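Local coordinates for sugar ABC transporter substrate-binding protein, BlMnBP1 (Bifidobacterium animalis subsp. lactis ATCC 27673, PDB 6I5R) that probably captures beta-manno-oligosaccharides outside the cell for an ABC importer and binds mannobiose, at residues Val221-Lys226 and Glu389-Asn394; Ser399-Asn404 and Gln434-Ala439. One frame throughout, in Å; residues are numbered along the deposited sequence.

Contact 1 of 2, residues Val221-Lys226 and Glu389-Asn394; sequences VLPTTK and EDLLAN. With ZN (zinc ion), chain J.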
# COMPACT_ATOMS: atom_id res chain seq x y z
N VAL A 221 1.74 -2.66 19.42
CA VAL A 221 2.56 -3.78 19.86
C VAL A 221 3.95 -3.72 19.25
O VAL A 221 4.97 -3.82 19.94
CB VAL A 221 1.87 -5.12 19.51
CG1 VAL A 221 2.78 -6.31 19.91
CG2 VAL A 221 0.50 -5.21 20.17
N LEU A 222 4.01 -3.61 17.92
CA LEU A 222 5.29 -3.64 17.21
C LEU A 222 6.32 -2.68 17.77
O LEU A 222 7.44 -3.12 18.07
CB LEU A 222 5.03 -3.36 15.72
CG LEU A 222 6.22 -3.31 14.75
CD1 LEU A 222 6.91 -4.62 14.67
CD2 LEU A 222 5.72 -2.90 13.34
N PRO A 223 6.03 -1.38 17.95
CA PRO A 223 7.06 -0.46 18.44
C PRO A 223 7.31 -0.54 19.94
O PRO A 223 8.21 0.14 20.42
CB PRO A 223 6.51 0.93 18.04
CG PRO A 223 5.03 0.75 18.07
CD PRO A 223 4.81 -0.66 17.54
N THR A 224 6.57 -1.36 20.68
CA THR A 224 6.87 -1.59 22.08
C THR A 224 7.42 -2.98 22.35
O THR A 224 7.65 -3.30 23.51
CB THR A 224 5.63 -1.36 22.95
OG1 THR A 224 4.60 -2.27 22.57
CG2 THR A 224 5.10 0.06 22.82
N THR A 225 7.63 -3.80 21.30
CA THR A 225 8.13 -5.17 21.42
C THR A 225 9.57 -5.23 20.93
O THR A 225 9.85 -4.86 19.79
CB THR A 225 7.27 -6.13 20.58
OG1 THR A 225 5.92 -6.05 21.05
CG2 THR A 225 7.81 -7.56 20.64
N LYS A 226 10.48 -5.73 21.77
CA LYS A 226 11.89 -5.63 21.40
C LYS A 226 12.29 -6.55 20.25
O LYS A 226 13.15 -6.18 19.44
CB LYS A 226 12.77 -5.93 22.61
CG LYS A 226 13.01 -4.72 23.44
CD LYS A 226 13.60 -5.12 24.76
CE LYS A 226 13.99 -3.87 25.58
NZ LYS A 226 14.57 -4.21 26.91
N GLU A 389 1.51 8.39 19.22
CA GLU A 389 1.22 8.42 17.79
C GLU A 389 2.49 8.31 16.97
O GLU A 389 2.48 7.73 15.88
CB GLU A 389 0.47 9.70 17.47
CG GLU A 389 -0.35 9.69 16.19
CD GLU A 389 -1.23 10.94 16.05
OE1 GLU A 389 -1.03 11.90 16.80
OE2 GLU A 389 -2.14 10.97 15.19
N ASP A 390 3.59 8.82 17.50
CA ASP A 390 4.86 8.95 16.82
C ASP A 390 5.81 7.80 17.11
O ASP A 390 6.92 7.76 16.57
CB ASP A 390 5.52 10.28 17.23
CG ASP A 390 6.66 10.67 16.34
OD1 ASP A 390 6.65 10.27 15.15
OD2 ASP A 390 7.60 11.36 16.79
N LEU A 391 5.40 6.86 17.96
CA LEU A 391 6.33 5.86 18.45
C LEU A 391 6.79 4.93 17.33
O LEU A 391 7.99 4.63 17.22
CB LEU A 391 5.68 5.06 19.58
CG LEU A 391 6.63 4.04 20.17
CD1 LEU A 391 7.76 4.75 20.90
CD2 LEU A 391 5.90 3.09 21.10
N LEU A 392 5.88 4.48 16.48
CA LEU A 392 6.28 3.58 15.40
C LEU A 392 7.24 4.29 14.45
O LEU A 392 8.26 3.72 14.04
CB LEU A 392 5.08 3.04 14.63
CG LEU A 392 5.46 2.16 13.42
CD1 LEU A 392 6.04 0.80 13.82
CD2 LEU A 392 4.22 2.03 12.54
N ALA A 393 6.93 5.53 14.07
CA ALA A 393 7.80 6.24 13.14
C ALA A 393 9.20 6.39 13.71
O ALA A 393 10.20 6.24 12.98
CB ALA A 393 7.20 7.60 12.80
N ASN A 394 9.30 6.63 15.02
CA ASN A 394 10.58 6.90 15.65
C ASN A 394 11.40 5.63 15.85
O ASN A 394 12.62 5.64 15.66
CB ASN A 394 10.34 7.60 16.98
CG ASN A 394 9.82 9.02 16.81
OD1 ASN A 394 9.66 9.54 15.69
ND2 ASN A 394 9.49 9.62 17.92
ZN ZN J . 8.54 11.37 14.91
O HOH W 1 9.99 11.78 16.42
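P223 lies against the first turn of helix 391-399, between the side chains of L391 and L392. Followed round its ring, CB of P223 makes the closest approach, 3.7 Å from CA of L392 and 3.8 Å from CG of L391. CG comes next, reaching CD2 of L391 at 3.9 Å and CB of L392 at 4.1 Å, and CD ends the ring near CD1 of L392. Proline suits the place because its compact ring can press on the backbone of the other helix, while its nitrogen, having no hydrogen, is the point where helix 217-224 is kinked. L392 puts its CG anti to the backbone N (chi1 176°), which carries the branch past the proline until CD1 meets CD2 of L222 at 3.7 Å. On the other flank CD2 of L391 touches the methyl CG2 of T224 at 3.6 Å, the two side chains crossing at about a right angle; the hydroxyl of T224 turns to the carbonyl of Q220. D390 and N394, on the same segment as the leucines, hold a zinc ion instead. D390 grips it with both carboxylate oxygens, N394 gives OD1 at 2.3 Å, and ND2 of N394 donates to OD2 of D390 from above the carboxylate plane. D107, S109 and a water also belong to this site. The contact thus sets the C-terminal part of helix 217-224 against the first turn of helix 391-399, with N443 of helix 425-443 touching L391 and strand 135-136 bordering E389 and D390.

Contact 2 of 2, residues Ser399-Asn404 and Gln434-Ala439; sequences SELGIN and QKWAKA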
# COMPACT_ATOMS: atom_id res chain seq x y z
N SER A 399 15.77 2.30 14.11
CA SER A 399 16.15 0.94 13.78
C SER A 399 16.75 0.83 12.39
O SER A 399 17.44 -0.15 12.10
CB SER A 399 14.94 0.02 13.84
OG SER A 399 14.11 0.26 12.71
N GLU A 400 16.41 1.77 11.51
CA GLU A 400 16.77 1.75 10.10
C GLU A 400 16.10 0.61 9.34
O GLU A 400 16.58 0.19 8.28
CB GLU A 400 18.30 1.67 9.93
CG GLU A 400 19.05 2.88 10.54
CD GLU A 400 18.98 4.10 9.68
OE1 GLU A 400 19.97 4.88 9.68
OE2 GLU A 400 17.94 4.32 9.03
N LEU A 401 14.99 0.07 9.87
CA LEU A 401 14.29 -1.03 9.22
C LEU A 401 13.16 -0.57 8.32
O LEU A 401 12.77 -1.30 7.40
CB LEU A 401 13.71 -1.98 10.26
CG LEU A 401 14.73 -2.75 11.08
CD1 LEU A 401 14.01 -3.76 11.93
CD2 LEU A 401 15.68 -3.47 10.19
N GLY A 402 12.60 0.61 8.59
CA GLY A 402 11.63 1.16 7.66
C GLY A 402 10.52 0.18 7.36
O GLY A 402 10.19 -0.07 6.20
N ILE A 403 9.92 -0.35 8.43
CA ILE A 403 8.80 -1.27 8.32
C ILE A 403 7.60 -0.54 7.74
O ILE A 403 7.08 0.40 8.36
CB ILE A 403 8.46 -1.88 9.68
CG1 ILE A 403 9.66 -2.69 10.19
CG2 ILE A 403 7.18 -2.69 9.59
CD1 ILE A 403 9.94 -3.96 9.38
N ASN A 404 7.14 -0.99 6.58
CA ASN A 404 5.96 -0.42 5.91
C ASN A 404 6.15 1.07 5.64
O ASN A 404 5.18 1.83 5.58
CB ASN A 404 4.70 -0.69 6.74
CG ASN A 404 3.46 -0.87 5.87
OD1 ASN A 404 3.52 -1.47 4.79
ND2 ASN A 404 2.34 -0.33 6.34
N GLN A 434 17.80 -7.35 16.65
CA GLN A 434 18.78 -6.65 17.48
C GLN A 434 18.77 -5.15 17.20
O GLN A 434 18.85 -4.33 18.13
CB GLN A 434 20.16 -7.30 17.26
CG GLN A 434 20.23 -8.69 17.90
CD GLN A 434 21.24 -9.67 17.30
OE1 GLN A 434 21.93 -9.37 16.32
NE2 GLN A 434 21.31 -10.85 17.90
N LYS A 435 18.59 -4.77 15.94
CA LYS A 435 18.48 -3.35 15.59
C LYS A 435 17.17 -2.78 16.10
O LYS A 435 17.14 -1.65 16.62
CB LYS A 435 18.59 -3.16 14.08
CG LYS A 435 20.01 -3.46 13.55
CD LYS A 435 20.18 -3.26 12.06
CE LYS A 435 21.61 -3.65 11.63
NZ LYS A 435 21.77 -3.65 10.14
N TRP A 436 16.07 -3.52 15.96
CA TRP A 436 14.79 -3.05 16.47
C TRP A 436 14.81 -2.96 17.98
O TRP A 436 14.33 -1.98 18.55
CB TRP A 436 13.68 -4.00 16.03
CG TRP A 436 12.33 -3.50 16.24
CD1 TRP A 436 11.50 -3.79 17.28
CD2 TRP A 436 11.59 -2.67 15.35
NE1 TRP A 436 10.29 -3.18 17.11
CE2 TRP A 436 10.32 -2.48 15.93
CE3 TRP A 436 11.88 -2.05 14.14
CZ2 TRP A 436 9.35 -1.70 15.34
CZ3 TRP A 436 10.92 -1.29 13.57
CH2 TRP A 436 9.67 -1.10 14.17
N ALA A 437 15.39 -3.97 18.63
CA ALA A 437 15.40 -4.02 20.08
C ALA A 437 16.09 -2.79 20.68
O ALA A 437 15.61 -2.25 21.68
CB ALA A 437 16.05 -5.32 20.53
N LYS A 438 17.17 -2.31 20.04
CA LYS A 438 17.84 -1.10 20.52
C LYS A 438 16.96 0.11 20.30
O LYS A 438 16.90 1.01 21.14
CB LYS A 438 19.19 -0.93 19.82
CG LYS A 438 20.25 -1.83 20.44
CD LYS A 438 21.47 -2.09 19.56
CE LYS A 438 22.30 -0.85 19.34
NZ LYS A 438 23.66 -1.31 18.81
N ALA A 439 16.26 0.15 19.16
CA ALA A 439 15.42 1.29 18.84
C ALA A 439 14.20 1.36 19.76
O ALA A 439 13.77 2.45 20.15
CB ALA A 439 14.99 1.20 17.37
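W436 offers the benzene part of its indole to three residues of 399-404. CE3 of W436 takes CD1 of L401 at 3.5 Å and OG of S399, also at 3.5 Å, while its neighbour CZ3 meets CG1 of I403 at 3.9 Å; all three approach the ring obliquely. A chi1 of -168°, with CG anti to the backbone N, swings the indole toward the end of helix 391-399 and the loop that follows. There NE1 of W436 donates to the carbonyl of L222, so the polar edge of this buried ring is satisfied and its rotation fixed, and F229 packs edge-to-face against it. Small residues let the backbones close up beside the ring: the single methyl of A439 fits against the backbone of S399, its CB 3.5 Å from N of S399 and 3.7 Å from CB of S399. OG of S399 is hydrogen-bonded to the carbonyl of N396 and also accepts from N of L401 at 3.0 Å.

The solvent side is looser. K435 lays only its aliphatic stem along the helix end, CB lying 3.8 Å from O of S399, and its extended chain carries NZ away to E431. E400, with positive phi as the chain leaves helix 391-399, sends its carboxylate away from helix 425-443. The S399-L401 bond makes an ST turn at the end of helix 391-399. Helix 425-443 thus packs on that helix end and the loop after it, with W436 filling the joint, in a solute-binding protein of the periplasmic-binding-protein clan.

How the contacts relate
Following the chain from the N terminus, the first segment to take part is 221-226, on helix 217-224, which contact 1 joins to helix 391-399 after an excursion of 162 residues that includes strands of the central sheet. Only after that does contact 2 close a short, mainly helical loop of 29 residues, from the end of helix 391-399 through helix 409-420 to helix 425-443. The two loops therefore follow in series and neither encloses the other. They still meet in space, with centres about 10 Å apart, where the backbone carbonyls of T225 and K226 pack on W436 and A437. Together they gather helices 217-224, 391-399 and 425-443 into one cluster.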